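Local atomic coordinates of putative type VI secretion protein (Escherichia coli, PDB entry 4HH5), a protein that is the N-terminal domain of a ClpA/ClpB-family protein, ClpV1, which probably binds and hydrolyses ATP through its other domains in type VI secretion. Residues A[95-100]-A[119-124]. Residues are numbered along the deposited sequence; the frame is centred on the assembly and turned at random.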
loop_
_atom_site.group_PDB
_atom_site.type_symbol
_atom_site.label_atom_id
_atom_site.label_comp_id
_atom_site.label_asym_id
_atom_site.label_seq_id
_atom_site.Cartn_x
_atom_site.Cartn_y
_atom_site.Cartn_z
ATOM N N ASN A 95 8.465 3.691 4.946
ATOM C CA ASN A 95 8.363 5.041 5.523
ATOM C C ASN A 95 8.293 6.065 4.387
ATOM O O ASN A 95 7.505 6.999 4.463
ATOM C CB ASN A 95 9.561 5.353 6.436
ATOM C CG ASN A 95 9.590 4.581 7.731
ATOM O OD1 ASN A 95 8.581 4.437 8.424
ATOM N ND2 ASN A 95 10.770 4.114 8.117
ATOM N N ALA A 96 9.093 5.858 3.319
ATOM C CA ALA A 96 9.122 6.700 2.118
ATOM C C ALA A 96 7.787 6.618 1.354
ATOM O O ALA A 96 7.259 7.657 0.975
ATOM C CB ALA A 96 10.269 6.284 1.214
ATOM N N LEU A 97 7.232 5.395 1.159
ATOM C CA LEU A 97 5.944 5.192 0.474
ATOM C C LEU A 97 4.806 5.870 1.245
ATOM O O LEU A 97 3.987 6.553 0.642
ATOM C CB LEU A 97 5.643 3.691 0.252
ATOM C CG LEU A 97 4.246 3.334 -0.317
ATOM C CD1 LEU A 97 4.136 3.695 -1.800
ATOM C CD2 LEU A 97 3.937 1.858 -0.121
ATOM N N LEU A 98 4.791 5.711 2.575
ATOM C CA LEU A 98 3.782 6.285 3.474
ATOM C C LEU A 98 3.766 7.812 3.378
ATOM O O LEU A 98 2.711 8.407 3.227
ATOM C CB LEU A 98 4.129 5.877 4.916
ATOM C CG LEU A 98 3.037 5.677 5.982
ATOM C CD1 LEU A 98 1.618 5.983 5.490
ATOM C CD2 LEU A 98 3.122 4.291 6.551
ATOM N N LYS A 99 4.940 8.422 3.487
ATOM C CA LYS A 99 5.171 9.865 3.439
ATOM C C LYS A 99 4.784 10.445 2.076
ATOM O O LYS A 99 4.103 11.468 2.020
ATOM C CB LYS A 99 6.644 10.110 3.828
ATOM C CG LYS A 99 7.338 11.353 3.342
ATOM C CD LYS A 99 8.750 11.378 3.906
ATOM C CE LYS A 99 9.664 12.331 3.183
ATOM N NZ LYS A 99 11.052 12.244 3.706
ATOM N N GLN A 100 5.180 9.769 0.986
ATOM C CA GLN A 100 4.834 10.216 -0.365
ATOM C C GLN A 100 3.352 10.077 -0.672
ATOM O O GLN A 100 2.787 10.950 -1.336
ATOM C CB GLN A 100 5.711 9.539 -1.411
ATOM C CG GLN A 100 7.122 10.157 -1.394
ATOM C CD GLN A 100 8.066 9.580 -2.404
ATOM O OE1 GLN A 100 7.932 8.433 -2.836
ATOM N NE2 GLN A 100 9.058 10.371 -2.798
ATOM N N LEU A 119 -0.806 3.826 -4.425
ATOM C CA LEU A 119 -0.581 3.491 -5.827
ATOM C C LEU A 119 -0.021 4.690 -6.586
ATOM O O LEU A 119 0.924 4.534 -7.360
ATOM C CB LEU A 119 -1.852 2.941 -6.494
ATOM C CG LEU A 119 -1.660 2.372 -7.888
ATOM C CD1 LEU A 119 -0.736 1.156 -7.872
ATOM C CD2 LEU A 119 -2.981 2.009 -8.494
ATOM N N GLY A 120 -0.560 5.875 -6.303
ATOM C CA GLY A 120 -0.093 7.124 -6.893
ATOM C C GLY A 120 1.354 7.403 -6.552
ATOM O O GLY A 120 2.142 7.789 -7.423
ATOM N N ALA A 121 1.724 7.153 -5.284
ATOM C CA ALA A 121 3.091 7.311 -4.799
ATOM C C ALA A 121 4.022 6.318 -5.523
ATOM O O ALA A 121 5.071 6.721 -6.025
ATOM C CB ALA A 121 3.141 7.096 -3.296
ATOM N N LEU A 122 3.588 5.054 -5.644
ATOM C CA LEU A 122 4.319 3.972 -6.308
ATOM C C LEU A 122 4.588 4.212 -7.797
ATOM O O LEU A 122 5.698 3.951 -8.264
ATOM C CB LEU A 122 3.601 2.631 -6.107
ATOM C CG LEU A 122 4.431 1.389 -6.400
ATOM C CD1 LEU A 122 5.511 1.193 -5.329
ATOM C CD2 LEU A 122 3.540 0.156 -6.523
ATOM N N THR A 123 3.585 4.701 -8.538
ATOM C CA THR A 123 3.718 4.962 -9.977
ATOM C C THR A 123 4.709 6.108 -10.285
ATOM O O THR A 123 5.301 6.136 -11.366
ATOM C CB THR A 123 2.324 5.067 -10.638
ATOM O OG1 THR A 123 2.429 4.815 -12.041
ATOM C CG2 THR A 123 1.640 6.401 -10.385
ATOM N N GLU A 124 4.886 7.034 -9.322
ATOM C CA GLU A 124 5.809 8.174 -9.420
ATOM C C GLU A 124 7.200 7.835 -8.877
ATOM O O GLU A 124 8.168 8.523 -9.197
ATOM C CB GLU A 124 5.229 9.404 -8.705
ATOM C CG GLU A 124 4.208 10.164 -9.540
ATOM C CD GLU A 124 4.736 11.130 -10.589
ATOM O OE1 GLU A 124 5.958 11.405 -10.604
ATOM O OE2 GLU A 124 3.910 11.636 -11.384
HETATM O O HOH W 1 6.329 8.852 -4.982
#
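The methyl of A121 packs against L97 and Q100, one helical turn apart on helix 92-107. L97 CD1 lies 3.8 Å from A121 CB; with CG anti to the backbone N (chi1 173°), this branch reaches across to helix 115-124 and comes within 4.1 Å of L122 N, with L122 CB a looser neighbour. From Q100 the aliphatic root does the touching, its CB 4.0 Å from A121 CB. A121 and Q100 have the nearest CA atoms of the two segments, 5.6 Å apart, while the local axes pass 8.8 Å apart at 114°.

The polar link runs through water. Q100 extends beyond CG, and its OE1 accepts a weak hydrogen bond from a water 2.7 Å away, which also donates to A121 O. The same OE1 is hydrogen-bonded to N125 ND2, just past the end of helix 115-124.

L97 also touches P40 and W43 of helix 40-50, and L122 rests on V129, so the contact belongs to the core of the mostly helical Clp N-terminal domain. With no direct hydrogen bond between the segments, the crossing is apolar at its centre; at its edge Q100 OE1 takes N125 ND2 and, weakly, a water bridging to A121 O.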